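Local coordinates for protein beta-1,4-mannanase (Caldicellulosiruptor saccharolyticus, PDB 1PMH) that binds mannohexaose through a calcium-containing jellyroll carbohydrate-binding module and, as the full enzyme, probably hydrolyses beta-1,4-mannans, at residues L9-E12 and V16-F19; V35-D38 and N44-A47; G127-V130 and K135-T138. All blocks are in the same frame, centred on the assembly; numbering follows the deposited sequence.

Contact 1: L9-E12 and V16-F19; sequences LDFE and VMSF. With CA (calcium ion), chain C; EDO (1,2-ethanediol), chain G.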
loop_
_atom_site.group_PDB
_atom_site.type_symbol
_atom_site.label_atom_id
_atom_site.label_comp_id
_atom_site.label_asym_id
_atom_site.label_seq_id
_atom_site.Cartn_x
_atom_site.Cartn_y
_atom_site.Cartn_z
ATOM N N LEU A 9 -2.881 3.118 -10.485
ATOM C CA LEU A 9 -1.969 1.988 -10.306
ATOM C C LEU A 9 -2.824 0.795 -9.863
ATOM O O LEU A 9 -2.993 0.492 -8.685
ATOM C CB LEU A 9 -0.877 2.366 -9.317
ATOM C CG LEU A 9 -0.178 3.705 -9.549
ATOM C CD1 LEU A 9 0.955 3.910 -8.565
ATOM C CD2 LEU A 9 0.378 3.775 -10.967
ATOM N N ASP A 10 -3.358 0.131 -10.879
ATOM C CA ASP A 10 -4.316 -0.958 -10.714
ATOM C C ASP A 10 -3.743 -2.340 -11.049
ATOM O O ASP A 10 -4.449 -3.334 -10.927
ATOM C CB ASP A 10 -5.609 -0.732 -11.496
ATOM C CG ASP A 10 -5.413 -0.589 -12.975
ATOM O OD1 ASP A 10 -4.298 -0.807 -13.488
ATOM O OD2 ASP A 10 -6.407 -0.239 -13.657
ATOM N N PHE A 11 -2.497 -2.373 -11.499
ATOM C CA PHE A 11 -1.752 -3.575 -11.842
ATOM C C PHE A 11 -2.376 -4.309 -13.027
ATOM O O PHE A 11 -1.991 -5.450 -13.297
ATOM C CB PHE A 11 -1.539 -4.466 -10.611
ATOM C CG PHE A 11 -0.976 -3.653 -9.474
ATOM C CD1 PHE A 11 0.365 -3.283 -9.498
ATOM C CD2 PHE A 11 -1.795 -3.155 -8.473
ATOM C CE1 PHE A 11 0.878 -2.430 -8.546
ATOM C CE2 PHE A 11 -1.278 -2.273 -7.502
ATOM C CZ PHE A 11 0.041 -1.933 -7.537
ATOM N N GLU A 12 -3.291 -3.688 -13.769
ATOM C CA GLU A 12 -4.067 -4.419 -14.751
ATOM C C GLU A 12 -3.271 -4.721 -16.013
ATOM O O GLU A 12 -3.705 -5.545 -16.812
ATOM C CB GLU A 12 -5.405 -3.739 -15.013
ATOM C CG GLU A 12 -6.362 -3.841 -13.835
ATOM C CD GLU A 12 -6.594 -5.272 -13.382
ATOM O OE1 GLU A 12 -7.163 -6.112 -14.164
ATOM O OE2 GLU A 12 -6.197 -5.579 -12.237
ATOM N N VAL A 16 4.126 -5.153 -11.831
ATOM C CA VAL A 16 4.196 -4.475 -10.548
ATOM C C VAL A 16 4.220 -2.964 -10.630
ATOM O O VAL A 16 4.278 -2.307 -9.596
ATOM C CB VAL A 16 5.380 -4.949 -9.679
ATOM C CG1 VAL A 16 5.271 -6.420 -9.354
ATOM C CG2 VAL A 16 6.719 -4.610 -10.296
HETATM N N MSE A 17 4.206 -2.383 -11.837
HETATM C CA MSE A 17 4.090 -0.937 -11.968
HETATM C C MSE A 17 5.135 -0.168 -11.128
HETATM O O MSE A 17 4.829 0.793 -10.419
HETATM C CB MSE A 17 2.679 -0.416 -11.694
HETATM C CG MSE A 17 1.682 -1.015 -12.635
HETATM SE SE MSE A 17 -0.027 -0.154 -12.463
HETATM C CE MSE A 17 -0.757 -0.585 -14.258
ATOM N N SER A 18 6.341 -0.699 -11.225
ATOM C CA SER A 18 7.488 -0.085 -10.584
ATOM C C SER A 18 7.551 -0.195 -9.073
ATOM O O SER A 18 8.517 0.243 -8.485
ATOM C CB SER A 18 7.709 1.382 -11.043
ATOM O OG SER A 18 7.878 1.405 -12.458
ATOM N N PHE A 19 6.612 -0.860 -8.457
ATOM C CA PHE A 19 6.701 -1.065 -7.016
ATOM C C PHE A 19 7.829 -1.993 -6.665
ATOM O O PHE A 19 8.010 -3.045 -7.280
ATOM C CB PHE A 19 5.395 -1.591 -6.426
ATOM C CG PHE A 19 4.319 -0.561 -6.250
ATOM C CD1 PHE A 19 3.458 -0.181 -7.262
ATOM C CD2 PHE A 19 4.124 -0.009 -5.021
ATOM C CE1 PHE A 19 2.481 0.775 -7.007
ATOM C CE2 PHE A 19 3.096 0.866 -4.796
ATOM C CZ PHE A 19 2.284 1.251 -5.794
HETATM CA CA CA C . -6.128 -4.722 -10.032
HETATM C C1 EDO G . 10.561 1.763 -6.125
HETATM O O1 EDO G . 10.783 3.023 -5.515
HETATM C C2 EDO G . 10.836 1.701 -7.620
HETATM O O2 EDO G . 9.947 2.417 -8.443
HETATM O O HOH W 1 -7.757 -3.111 -10.408
#

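Contact 2: V35-D38 and N44-A47; sequences VSQD and NKYA. With CA (calcium ion), chain C.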
loop_
_atom_site.group_PDB
_atom_site.type_symbol
_atom_site.label_atom_id
_atom_site.label_comp_id
_atom_site.label_asym_id
_atom_site.label_seq_id
_atom_site.Cartn_x
_atom_site.Cartn_y
_atom_site.Cartn_z
ATOM N N VAL A 35 3.327 -9.549 -8.799
ATOM C CA VAL A 35 1.979 -9.337 -9.312
ATOM C C VAL A 35 1.278 -10.690 -9.199
ATOM O O VAL A 35 1.844 -11.709 -9.529
ATOM C CB VAL A 35 1.983 -8.661 -10.700
ATOM C CG1 VAL A 35 2.703 -9.504 -11.755
ATOM C CG2 VAL A 35 0.593 -8.239 -11.107
ATOM N N SER A 36 0.038 -10.652 -8.760
ATOM C CA SER A 36 -0.721 -11.848 -8.483
ATOM C C SER A 36 -2.118 -11.802 -9.082
ATOM O O SER A 36 -2.747 -10.764 -9.092
ATOM C CB SER A 36 -0.801 -12.003 -6.955
ATOM O OG SER A 36 -1.570 -13.102 -6.513
ATOM N N GLN A 37 -2.596 -12.993 -9.413
ATOM C CA GLN A 37 -4.003 -13.241 -9.795
ATOM C C GLN A 37 -4.822 -13.836 -8.670
ATOM O O GLN A 37 -5.936 -14.274 -8.912
ATOM C CB GLN A 37 -4.098 -14.110 -11.086
ATOM C CG GLN A 37 -3.513 -13.361 -12.272
ATOM C CD GLN A 37 -3.578 -14.206 -13.534
ATOM O OE1 GLN A 37 -4.635 -14.749 -13.906
ATOM N NE2 GLN A 37 -2.457 -14.411 -14.151
ATOM N N ASP A 38 -4.312 -13.826 -7.436
ATOM C CA ASP A 38 -5.058 -14.444 -6.352
ATOM C C ASP A 38 -6.426 -13.855 -6.098
ATOM O O ASP A 38 -7.327 -14.571 -5.653
ATOM C CB ASP A 38 -4.268 -14.359 -5.037
ATOM C CG ASP A 38 -3.005 -15.225 -5.021
ATOM O OD1 ASP A 38 -2.809 -16.074 -5.916
ATOM O OD2 ASP A 38 -2.149 -14.950 -4.138
ATOM N N ASN A 44 -11.063 -7.103 -12.696
ATOM C CA ASN A 44 -9.928 -6.828 -11.824
ATOM C C ASN A 44 -9.116 -8.101 -11.665
ATOM O O ASN A 44 -9.355 -8.925 -10.800
ATOM C CB ASN A 44 -10.400 -6.347 -10.479
ATOM C CG ASN A 44 -9.228 -5.877 -9.632
ATOM O OD1 ASN A 44 -8.066 -6.085 -10.002
ATOM N ND2 ASN A 44 -9.507 -5.323 -8.474
ATOM N N LYS A 45 -8.175 -8.265 -12.587
ATOM C CA LYS A 45 -7.434 -9.519 -12.714
ATOM C C LYS A 45 -6.186 -9.632 -11.826
ATOM O O LYS A 45 -5.846 -10.732 -11.369
ATOM C CB LYS A 45 -6.977 -9.724 -14.152
ATOM C CG LYS A 45 -6.291 -11.038 -14.465
ATOM C CD LYS A 45 -6.264 -11.160 -15.971
ATOM C CE LYS A 45 -5.657 -12.415 -16.482
ATOM N NZ LYS A 45 -6.054 -12.584 -17.933
ATOM N N TYR A 46 -5.545 -8.493 -11.559
ATOM C CA TYR A 46 -4.246 -8.489 -10.906
ATOM C C TYR A 46 -4.201 -7.603 -9.676
ATOM O O TYR A 46 -4.843 -6.564 -9.622
ATOM C CB TYR A 46 -3.151 -7.983 -11.863
ATOM C CG TYR A 46 -2.948 -8.797 -13.139
ATOM C CD1 TYR A 46 -2.208 -9.975 -13.135
ATOM C CD2 TYR A 46 -3.491 -8.370 -14.340
ATOM C CE1 TYR A 46 -2.022 -10.724 -14.319
ATOM C CE2 TYR A 46 -3.295 -9.083 -15.527
ATOM C CZ TYR A 46 -2.568 -10.241 -15.493
ATOM O OH TYR A 46 -2.358 -10.960 -16.645
ATOM N N ALA A 47 -3.341 -7.950 -8.726
ATOM C CA ALA A 47 -3.060 -7.158 -7.542
ATOM C C ALA A 47 -1.601 -7.317 -7.195
ATOM O O ALA A 47 -0.952 -8.262 -7.621
ATOM C CB ALA A 47 -3.952 -7.576 -6.396
HETATM CA CA CA C . -6.128 -4.722 -10.032
HETATM O O HOH W 1 -7.757 -3.111 -10.408
#

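Contact 3: G127-V130 and K135-T138; sequences GKKV and KDYT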
loop_
_atom_site.group_PDB
_atom_site.type_symbol
_atom_site.label_atom_id
_atom_site.label_comp_id
_atom_site.label_asym_id
_atom_site.label_seq_id
_atom_site.Cartn_x
_atom_site.Cartn_y
_atom_site.Cartn_z
ATOM N N GLY A 127 -11.546 -2.467 9.003
ATOM C CA GLY A 127 -12.145 -2.352 7.688
ATOM C C GLY A 127 -13.379 -3.200 7.546
ATOM O O GLY A 127 -14.241 -3.127 8.421
ATOM N N LYS A 128 -13.477 -3.932 6.426
ATOM C CA LYS A 128 -14.600 -4.814 6.122
ATOM C C LYS A 128 -14.088 -6.190 5.768
ATOM O O LYS A 128 -13.023 -6.327 5.167
ATOM C CB LYS A 128 -15.436 -4.302 4.942
ATOM C CG LYS A 128 -14.771 -3.942 3.638
ATOM C CD LYS A 128 -15.861 -3.418 2.702
ATOM C CE LYS A 128 -15.467 -3.266 1.251
ATOM N NZ LYS A 128 -14.218 -2.499 0.997
ATOM N N LYS A 129 -14.866 -7.214 6.071
ATOM C CA LYS A 129 -14.544 -8.570 5.698
ATOM C C LYS A 129 -15.263 -8.886 4.386
ATOM O O LYS A 129 -16.484 -8.813 4.325
ATOM C CB LYS A 129 -14.986 -9.539 6.802
ATOM C CG LYS A 129 -14.570 -10.983 6.576
ATOM C CD LYS A 129 -15.164 -11.822 7.727
ATOM C CE LYS A 129 -14.738 -13.258 7.721
ATOM N NZ LYS A 129 -15.369 -13.932 8.886
ATOM N N VAL A 130 -14.507 -9.267 3.362
ATOM C CA VAL A 130 -14.996 -9.525 2.008
ATOM C C VAL A 130 -14.535 -10.900 1.568
ATOM O O VAL A 130 -13.379 -11.249 1.784
ATOM C CB VAL A 130 -14.471 -8.402 1.090
ATOM C CG1 VAL A 130 -14.947 -8.596 -0.341
ATOM C CG2 VAL A 130 -14.989 -7.042 1.545
ATOM N N LYS A 135 -12.146 -17.153 -0.419
ATOM C CA LYS A 135 -11.394 -16.862 0.779
ATOM C C LYS A 135 -11.836 -15.504 1.292
ATOM O O LYS A 135 -12.043 -14.569 0.545
ATOM C CB LYS A 135 -9.899 -16.831 0.430
ATOM C CG LYS A 135 -8.943 -16.727 1.574
ATOM C CD LYS A 135 -7.515 -17.147 1.169
ATOM C CE LYS A 135 -6.882 -18.059 2.216
ATOM N NZ LYS A 135 -7.145 -17.640 3.639
ATOM N N ASP A 136 -11.916 -15.397 2.610
ATOM C CA ASP A 136 -12.211 -14.144 3.250
ATOM C C ASP A 136 -10.977 -13.267 3.425
ATOM O O ASP A 136 -9.914 -13.810 3.756
ATOM C CB ASP A 136 -12.899 -14.373 4.605
ATOM C CG ASP A 136 -14.245 -15.021 4.483
ATOM O OD1 ASP A 136 -14.976 -14.746 3.506
ATOM O OD2 ASP A 136 -14.604 -15.847 5.335
ATOM N N TYR A 137 -11.161 -11.952 3.299
ATOM C CA TYR A 137 -10.114 -10.980 3.477
ATOM C C TYR A 137 -10.578 -9.847 4.371
ATOM O O TYR A 137 -11.720 -9.385 4.263
ATOM C CB TYR A 137 -9.725 -10.354 2.140
ATOM C CG TYR A 137 -9.046 -11.363 1.237
ATOM C CD1 TYR A 137 -9.766 -12.224 0.402
ATOM C CD2 TYR A 137 -7.678 -11.504 1.229
ATOM C CE1 TYR A 137 -9.130 -13.174 -0.370
ATOM C CE2 TYR A 137 -7.013 -12.451 0.470
ATOM C CZ TYR A 137 -7.756 -13.322 -0.329
ATOM O OH TYR A 137 -7.128 -14.280 -1.080
ATOM N N THR A 138 -9.659 -9.350 5.192
ATOM C CA THR A 138 -9.768 -8.012 5.780
ATOM C C THR A 138 -9.420 -7.014 4.705
ATOM O O THR A 138 -8.354 -7.138 4.097
ATOM C CB THR A 138 -8.728 -7.912 6.911
ATOM O OG1 THR A 138 -8.952 -8.929 7.883
ATOM C CG2 THR A 138 -8.700 -6.544 7.533
HETATM O O HOH W 2 -13.879 -16.406 7.762
#

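Contact 1: L9-E12 and V16-F19
The side chain of Met-17, a selenomethionine, reaches across the loop to the backbone of 9-12 and comes obliquely up to the Phe-11 ring. Met-17 SE sits 3.5 Å from Phe-11 N and close to Leu-9 CA. It stands 4.8 Å from the centroid of the Phe-11 ring in a Met-aromatic contact. Beyond CG the chain runs extended (chi2 -171°), which carries CE as far as Asp-10 OD1. The outer end of the Phe-11 ring meets Phe-19 instead. Phe-11 CE1 and Phe-19 CD1 are 3.7 Å apart, the two rings meeting obliquely with their planes at 55°; Val-16 O lies at the edge of the Phe-11 ring. In one of its two modelled conformers, Leu-9 adds CD1 against Phe-19 CE1 at 3.8 Å, and Leu-48 and Thr-67 of neighbouring strands border this apolar cluster. A type I' turn from Val-16 to Phe-19, with a backbone bond from Phe-19 N to Val-16 O, brings Met-17 and Phe-19 to the same partner segment. On the polar side, Asp-10 OD1 accepts from Glu-12 N in an Asx turn, the donor lying above the carboxylate plane. Asp-10 O and Glu-12 OE2 bind the calcium, each at 2.4 Å, alongside Asn-44, Tyr-46, Asp-176 and a water, while Glu-12 OE1 accepts from Lys-45 N. No hydrogen bond links the two segments, and Phe-11 N is buried without a polar partner; the contact thus appears to be held mainly by apolar and selenium-aromatic packing, while the metal and the Asx turn hold the polar side of 9-12.

Contact 2: V35-D38 and N44-A47
Ser-36 N donates to Ala-47 O at 2.8 Å, and Ala-47 N returns a bond to Ser-36 O at 2.9 Å. This closes an antiparallel hydrogen-bonded pair where strands 30-36 and 47-53 of the jellyroll beta-sandwich meet the loop that joins them. Weaker CA-H...O contacts extend the pairing into the loop: Tyr-46 CA lies 3.3 Å from Ser-36 O, and Gln-37 CA approaches Lys-45 O. Beyond the pair the chain at 35-38 turns away. Ser-36 OG, turned opposite the backbone N (chi1 177°), accepts from Asp-38 N in an ST turn, and the Asp-38 carboxylate forms a salt bridge with Arg-49. Across the loop, the aromatic side chain of Tyr-46 receives two neighbours. Val-35 CG2 packs obliquely against Tyr-46 CB at 3.8 Å, and Gln-37 runs alongside the ring, with CG and NE2 both near CE1 and the amide plane turned 69° from that of the ring. Lys-45 lies beside Gln-37 and points the same way, its CE close to Gln-37 OE1, while its CG rests over one face of the Tyr-46 ring, toward the rim. The carbonyl of Tyr-46 is turned to the calcium, which Asn-44 OD1 also binds; Asp-10, Glu-12 and Asp-176 supply the other protein ligands. The beginning of strand 47-53 is thus tied both to strand 30-36 and to the metal, and Tyr-46 O meets the calcium at 2.3 Å.

Contact 3: G127-V130 and K135-T138
This is the pairing of the two arms of a beta hairpin, strands 128-132 and 135-145, which belongs to one of the two antiparallel sheets of the jellyroll sandwich. The axes of segments 128-130 and 135-138 come within 4.7 Å, and their N-to-C directions are 159° apart, close to antiparallel. Val-130 and Tyr-137 form a hydrogen-bonded pair. Val-130 N gives to Tyr-137 O at 2.9 Å, and Tyr-137 N gives back to Val-130 O at 2.8 Å. Lys-129 and Thr-138 make the adjacent non-hydrogen-bonded pair, in which Lys-129 CA also lies 3.3 Å from Tyr-137 O in a CA-H...O contact. Val-130 O sits at the edge of the Tyr-137 ring, whose far end leads away from the partner strand; the ring packs on Phe-90 and Pro-92 of strand 84-92. Thr-138 faces Tyr-93 and Phe-96 of helix 93-98, and its hydroxyl is bonded to Ala-124 O. The side-chain part of the contact joins Lys-129 and Asp-136, which cross diagonally. With CG anti to the backbone nitrogen (chi1 -174°) and every later torsion extended, Lys-129 carries its CE to the Asp-136 carboxylate, 3.5 Å from OD2. The charged atoms are too far apart for a salt bridge, and Asp-136 OD1 has its ion pair with Lys-131, while Lys-129 makes a cation-pi contact with Tyr-93. Water 2 bridges the charged groups: it accepts from Lys-129 NZ at 3.1 Å and donates to Asp-136 OD2 at 2.6 Å.

The three contacts follow one another along the chain, each closing before the next opens. Contacts 1 and 2 have centres about 10 Å apart and share the calcium and its water; Glu-12 joins them further, its OE1 probably accepting from Lys-45 N and its OE2 from Tyr-46 N. The loop after strand 7-9 is thereby tied to the loop before strand 47-53. Contact 3 lies about 16 Å from contact 2 and about 22 Å from contact 1, centre to centre, touching neither. Contacts 2 and 3 both lie on one sheet, and contact 1 begins at the end of its strand 7-9. The mannan-binding residues form a separate site, so the shared calcium probably serves the module's structure.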